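PDB 4EVQ: putative ABC transporter subunit, substrate-binding component, which binds 4-hydroxybenzoate and probably delivers such benzoate derivatives, as the solute-binding component, to an ABC transporter. Local coordinates for residues A[36-41]-A[276-281]; A[200-205]-A[231-236]. One frame throughout, in Å; residues are numbered along the deposited sequence. Where two conformers were deposited one is given.

Overall arrangement
The two contacts belong to the two halves of a periplasmic binding protein, each half built on its own sheet flanked by helices. Contact 1 joins helix 30-46, which packs on strands 17-23 and 54-62 of the six-stranded sheet, to helix 269-282. Contact 2 lies in the seven-stranded sheet's half, where helix 196-205 meets the loop leading into strand 235-238. Their centres are 37 Å apart and their nearest atoms about 21 Å, so they are separate pieces of packing. In sequence, both segments of contact 2 fall between those of contact 1. The 4-hydroxybenzoate pocket draws its residues from a broad span of the chain, between positions 29 and 289.

Contact 1 (A[36-41]-A[276-281])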
loop_
_atom_site.group_PDB
_atom_site.type_symbol
_atom_site.label_atom_id
_atom_site.label_comp_id
_atom_site.label_asym_id
_atom_site.label_seq_id
_atom_site.Cartn_x
_atom_site.Cartn_y
_atom_site.Cartn_z
ATOM N N ILE A 36 6.265 -5.578 -5.224
ATOM C CA ILE A 36 7.081 -5.086 -4.099
ATOM C C ILE A 36 8.476 -5.674 -4.177
ATOM O O ILE A 36 9.474 -4.965 -3.970
ATOM C CB ILE A 36 6.399 -5.433 -2.753
ATOM C CG1 ILE A 36 5.095 -4.604 -2.605
ATOM C CG2 ILE A 36 7.344 -5.178 -1.585
ATOM C CD1 ILE A 36 4.207 -5.129 -1.517
ATOM N N THR A 37 8.554 -6.977 -4.428
ATOM C CA THR A 37 9.853 -7.627 -4.521
ATOM C C THR A 37 10.691 -7.054 -5.681
ATOM O O THR A 37 11.912 -6.791 -5.533
ATOM C CB THR A 37 9.663 -9.137 -4.694
ATOM O OG1 THR A 37 8.928 -9.657 -3.576
ATOM C CG2 THR A 37 10.996 -9.879 -4.754
ATOM N N ARG A 38 10.021 -6.794 -6.804
ATOM C CA ARG A 38 10.694 -6.178 -7.952
ATOM C C ARG A 38 11.224 -4.796 -7.634
ATOM O O ARG A 38 12.369 -4.456 -7.978
ATOM C CB ARG A 38 9.775 -6.112 -9.177
ATOM C CG ARG A 38 9.530 -7.455 -9.890
ATOM C CD ARG A 38 8.470 -7.274 -10.947
ATOM N NE ARG A 38 8.396 -8.441 -11.798
ATOM C CZ ARG A 38 7.610 -8.541 -12.862
ATOM N NH1 ARG A 38 6.721 -7.588 -13.143
ATOM N NH2 ARG A 38 7.697 -9.640 -13.640
ATOM N N GLY A 39 10.407 -3.990 -6.983
ATOM C CA GLY A 39 10.878 -2.670 -6.587
ATOM C C GLY A 39 12.118 -2.718 -5.690
ATOM O O GLY A 39 13.081 -1.961 -5.875
ATOM N N LEU A 40 12.086 -3.603 -4.712
ATOM C CA LEU A 40 13.203 -3.729 -3.781
ATOM C C LEU A 40 14.459 -4.282 -4.475
ATOM O O LEU A 40 15.579 -3.784 -4.270
ATOM C CB LEU A 40 12.755 -4.607 -2.624
ATOM C CG LEU A 40 13.780 -4.886 -1.543
ATOM C CD1 LEU A 40 14.338 -3.606 -0.942
ATOM C CD2 LEU A 40 13.079 -5.720 -0.508
ATOM N N GLU A 41 14.291 -5.301 -5.314
ATOM C CA GLU A 41 15.431 -5.869 -6.020
ATOM C C GLU A 41 16.014 -4.879 -7.022
ATOM O O GLU A 41 17.223 -4.816 -7.219
ATOM C CB GLU A 41 15.025 -7.164 -6.731
ATOM C CG GLU A 41 14.744 -8.268 -5.716
ATOM C CD GLU A 41 14.268 -9.586 -6.332
ATOM O OE1 GLU A 41 13.575 -9.584 -7.364
ATOM O OE2 GLU A 41 14.571 -10.636 -5.722
ATOM N N LYS A 276 11.800 4.345 -16.035
ATOM C CA LYS A 276 12.651 3.871 -17.151
ATOM C C LYS A 276 13.350 2.556 -16.809
ATOM O O LYS A 276 13.353 1.606 -17.604
ATOM C CB LYS A 276 13.669 4.954 -17.538
ATOM C CG LYS A 276 14.585 4.564 -18.717
ATOM C CD LYS A 276 15.402 5.759 -19.197
ATOM C CE LYS A 276 16.468 5.345 -20.218
ATOM N NZ LYS A 276 17.427 6.452 -20.480
ATOM N N SER A 277 13.937 2.503 -15.617
ATOM C CA SER A 277 14.666 1.312 -15.159
ATOM C C SER A 277 13.753 0.113 -14.957
ATOM O O SER A 277 14.119 -1.025 -15.247
ATOM C CB SER A 277 15.385 1.615 -13.832
ATOM O OG SER A 277 16.506 2.454 -14.035
ATOM N N PHE A 278 12.575 0.359 -14.393
ATOM C CA PHE A 278 11.624 -0.710 -14.128
ATOM C C PHE A 278 11.072 -1.286 -15.443
ATOM O O PHE A 278 10.967 -2.502 -15.599
ATOM C CB PHE A 278 10.526 -0.197 -13.207
ATOM C CG PHE A 278 9.657 -1.278 -12.626
ATOM C CD1 PHE A 278 8.647 -1.853 -13.359
ATOM C CD2 PHE A 278 9.874 -1.739 -11.331
ATOM C CE1 PHE A 278 7.848 -2.832 -12.816
ATOM C CE2 PHE A 278 9.097 -2.691 -10.772
ATOM C CZ PHE A 278 8.092 -3.270 -11.504
ATOM N N GLU A 279 10.720 -0.413 -16.380
ATOM C CA GLU A 279 10.200 -0.869 -17.672
ATOM C C GLU A 279 11.275 -1.641 -18.427
ATOM O O GLU A 279 10.971 -2.631 -19.092
ATOM C CB GLU A 279 9.672 0.311 -18.470
ATOM C CG GLU A 279 8.363 0.781 -17.878
ATOM C CD GLU A 279 7.699 1.995 -18.523
ATOM O OE1 GLU A 279 8.277 2.590 -19.430
ATOM O OE2 GLU A 279 6.579 2.367 -18.068
ATOM N N ALA A 280 12.523 -1.181 -18.369
ATOM C CA ALA A 280 13.592 -1.913 -19.038
ATOM C C ALA A 280 13.764 -3.333 -18.460
ATOM O O ALA A 280 14.021 -4.291 -19.206
ATOM C CB ALA A 280 14.909 -1.128 -18.992
ATOM N N ALA A 281 13.608 -3.475 -17.148
ATOM C CA ALA A 281 13.823 -4.759 -16.502
ATOM C C ALA A 281 12.617 -5.695 -16.629
ATOM O O ALA A 281 12.783 -6.921 -16.811
ATOM C CB ALA A 281 14.177 -4.554 -15.020
#
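Phe278 reaches from helix 269-282 to helix 30-46 and meets Arg38 with the CE2 and CZ atoms of its ring. Phe278 CE2 lies 3.8 Å from Arg38 CB and Phe278 CZ 4.0 Å from the same carbon, an approach oblique to the ring. With CG turned anti to the backbone N (chi1 -167°), the phenyl group extends across the gap between helices whose closest CA atoms, those of Gly39 and Phe278, are 7.8 Å apart. Gly39 N stands at the ring edge, near its plane, 4.2 Å from Phe278 CE2. In the periplasmic binding protein fold, helix 30-46 follows the first strand, 17-23, and its buried Ile36, Thr37 and Leu40 turn to that strand; Arg38 instead points to the helix that Phe278 comes from, and Gly39 offers it bare backbone. The arginine runs past the phenylalanine at about a right angle, extended from CG to NE, and Arg38 CD passes 4.1 Å from Phe278 CZ. Its guanidinium plane is 72° from that of the ring, and the touching is done by the aliphatic part of the chain, CB and CD. Leu42, Pro286 and Tyr282 also border the phenyl group, Tyr282 with its ring plane at about 55°.

Contact 2 (A[200-205]-A[231-236]); sequences AEIASL and LGIPLW
Ile202 and Ala203, neighbours on helix 196-205, receive Leu231 and Ile233 from the loop that leads into strand 235-238, within the alternating alpha/beta half of this periplasmic binding protein. The chain between the two segments supplies strand 209-213 and helix 217-228, so the loop closes a beta-alpha-beta crossover: strands 209-213 and 235-238 are parallel neighbours. Across the contact all the touching is apolar, methyl against methyl. Ala203 CB meets Leu231 CD2 at 3.8 Å, at the more exposed side of the patch. Further in, Ile202 CG2 is 4.0 Å from Ile233 CD1 and 4.3 Å from Leu231 CD1, which places one branch methyl of the isoleucine near both loop residues. That branch is set anti to the backbone N, with CG1 taking the position beside it (chi1 -76°). The chains of Ile202 and Ile233 slant across one another, and both also rest on Pro207 and Val210. Among the polar groups, Ile233 O is hydrogen-bonded to Tyr226 OH of helix 217-228. On the helix, Glu201 O accepts twice, from Leu205 N and from Ser204 OG at 2.7 Å, the hydroxyl tilted 16° from the carbonyl plane.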
loop_
_atom_site.group_PDB
_atom_site.type_symbol
_atom_site.label_atom_id
_atom_site.label_comp_id
_atom_site.label_asym_id
_atom_site.label_seq_id
_atom_site.Cartn_x
_atom_site.Cartn_y
_atom_site.Cartn_z
ATOM N N ALA A 200 -26.275 -5.635 -8.313
ATOM C CA ALA A 200 -27.733 -5.503 -8.364
ATOM C C ALA A 200 -28.246 -4.731 -7.162
ATOM O O ALA A 200 -29.138 -3.901 -7.278
ATOM C CB ALA A 200 -28.374 -6.882 -8.412
ATOM N N GLU A 201 -27.645 -4.951 -5.998
ATOM C CA GLU A 201 -28.028 -4.195 -4.816
ATOM C C GLU A 201 -27.686 -2.728 -4.966
ATOM O O GLU A 201 -28.489 -1.862 -4.663
ATOM C CB GLU A 201 -27.393 -4.778 -3.536
ATOM C CG GLU A 201 -27.958 -4.139 -2.279
ATOM C CD GLU A 201 -27.374 -4.639 -0.992
ATOM O OE1 GLU A 201 -26.602 -5.616 -1.007
ATOM O OE2 GLU A 201 -27.736 -4.059 0.064
ATOM N N ILE A 202 -26.484 -2.433 -5.443
ATOM C CA ILE A 202 -26.110 -1.057 -5.746
ATOM C C ILE A 202 -27.118 -0.391 -6.668
ATOM O O ILE A 202 -27.563 0.711 -6.378
ATOM C CB ILE A 202 -24.721 -1.024 -6.384
ATOM C CG1 ILE A 202 -23.660 -1.247 -5.287
ATOM C CG2 ILE A 202 -24.455 0.348 -7.080
ATOM C CD1 ILE A 202 -22.301 -1.637 -5.820
ATOM N N ALA A 203 -27.486 -1.053 -7.770
ATOM C CA ALA A 203 -28.488 -0.441 -8.665
ATOM C C ALA A 203 -29.771 -0.095 -7.910
ATOM O O ALA A 203 -30.351 0.988 -8.071
ATOM C CB ALA A 203 -28.763 -1.363 -9.845
ATOM N N SER A 204 -30.224 -1.010 -7.076
ATOM C CA SER A 204 -31.501 -0.831 -6.388
ATOM C C SER A 204 -31.455 0.334 -5.424
ATOM O O SER A 204 -32.491 0.941 -5.149
ATOM C CB SER A 204 -31.908 -2.099 -5.636
ATOM O OG SER A 204 -31.184 -2.270 -4.426
ATOM N N LEU A 205 -30.277 0.638 -4.882
ATOM C CA LEU A 205 -30.126 1.692 -3.884
ATOM C C LEU A 205 -29.993 3.086 -4.487
ATOM O O LEU A 205 -30.065 4.074 -3.761
ATOM C CB LEU A 205 -28.879 1.416 -3.011
ATOM C CG LEU A 205 -29.059 0.205 -2.078
ATOM C CD1 LEU A 205 -27.710 -0.315 -1.604
ATOM C CD2 LEU A 205 -29.947 0.545 -0.870
ATOM N N LEU A 231 -24.416 0.740 -14.947
ATOM C CA LEU A 231 -25.084 1.299 -13.789
ATOM C C LEU A 231 -25.358 2.791 -13.928
ATOM O O LEU A 231 -26.256 3.304 -13.264
ATOM C CB LEU A 231 -24.213 1.067 -12.544
ATOM C CG LEU A 231 -24.107 -0.372 -12.081
ATOM C CD1 LEU A 231 -22.994 -0.448 -11.023
ATOM C CD2 LEU A 231 -25.411 -0.877 -11.522
ATOM N N GLY A 232 -24.590 3.481 -14.777
ATOM C CA GLY A 232 -24.677 4.930 -14.857
ATOM C C GLY A 232 -24.355 5.635 -13.546
ATOM O O GLY A 232 -24.882 6.698 -13.213
ATOM N N ILE A 233 -23.470 5.015 -12.760
ATOM C CA ILE A 233 -23.061 5.546 -11.459
ATOM C C ILE A 233 -21.506 5.570 -11.398
ATOM O O ILE A 233 -20.861 4.567 -11.698
ATOM C CB ILE A 233 -23.570 4.636 -10.283
ATOM C CG1 ILE A 233 -25.090 4.588 -10.250
ATOM C CG2 ILE A 233 -23.030 5.129 -8.927
ATOM C CD1 ILE A 233 -25.641 3.383 -9.431
ATOM N N PRO A 234 -20.915 6.693 -11.044
ATOM C CA PRO A 234 -19.439 6.750 -11.061
ATOM C C PRO A 234 -18.818 5.951 -9.937
ATOM O O PRO A 234 -19.248 5.959 -8.803
ATOM C CB PRO A 234 -19.135 8.211 -10.854
ATOM C CG PRO A 234 -20.314 8.786 -10.203
ATOM C CD PRO A 234 -21.508 8.004 -10.714
ATOM N N LEU A 235 -17.767 5.240 -10.343
ATOM C CA LEU A 235 -16.939 4.406 -9.457
ATOM C C LEU A 235 -15.714 5.170 -9.008
ATOM O O LEU A 235 -14.970 5.744 -9.805
ATOM C CB LEU A 235 -16.588 3.135 -10.196
ATOM C CG LEU A 235 -15.686 2.130 -9.423
ATOM C CD1 LEU A 235 -16.401 1.685 -8.151
ATOM C CD2 LEU A 235 -15.386 0.941 -10.280
ATOM N N TRP A 236 -15.510 5.091 -7.710
ATOM C CA TRP A 236 -14.371 5.663 -7.011
ATOM C C TRP A 236 -13.746 4.637 -6.073
ATOM O O TRP A 236 -14.384 3.700 -5.657
ATOM C CB TRP A 236 -14.864 6.793 -6.120
ATOM C CG TRP A 236 -15.195 8.101 -6.774
ATOM C CD1 TRP A 236 -16.290 8.391 -7.542
ATOM C CD2 TRP A 236 -14.425 9.288 -6.695
ATOM N NE1 TRP A 236 -16.237 9.713 -7.948
ATOM C CE2 TRP A 236 -15.106 10.285 -7.443
ATOM C CE3 TRP A 236 -13.225 9.612 -6.072
ATOM C CZ2 TRP A 236 -14.626 11.573 -7.557
ATOM C CZ3 TRP A 236 -12.747 10.907 -6.208
ATOM C CH2 TRP A 236 -13.469 11.877 -6.914
#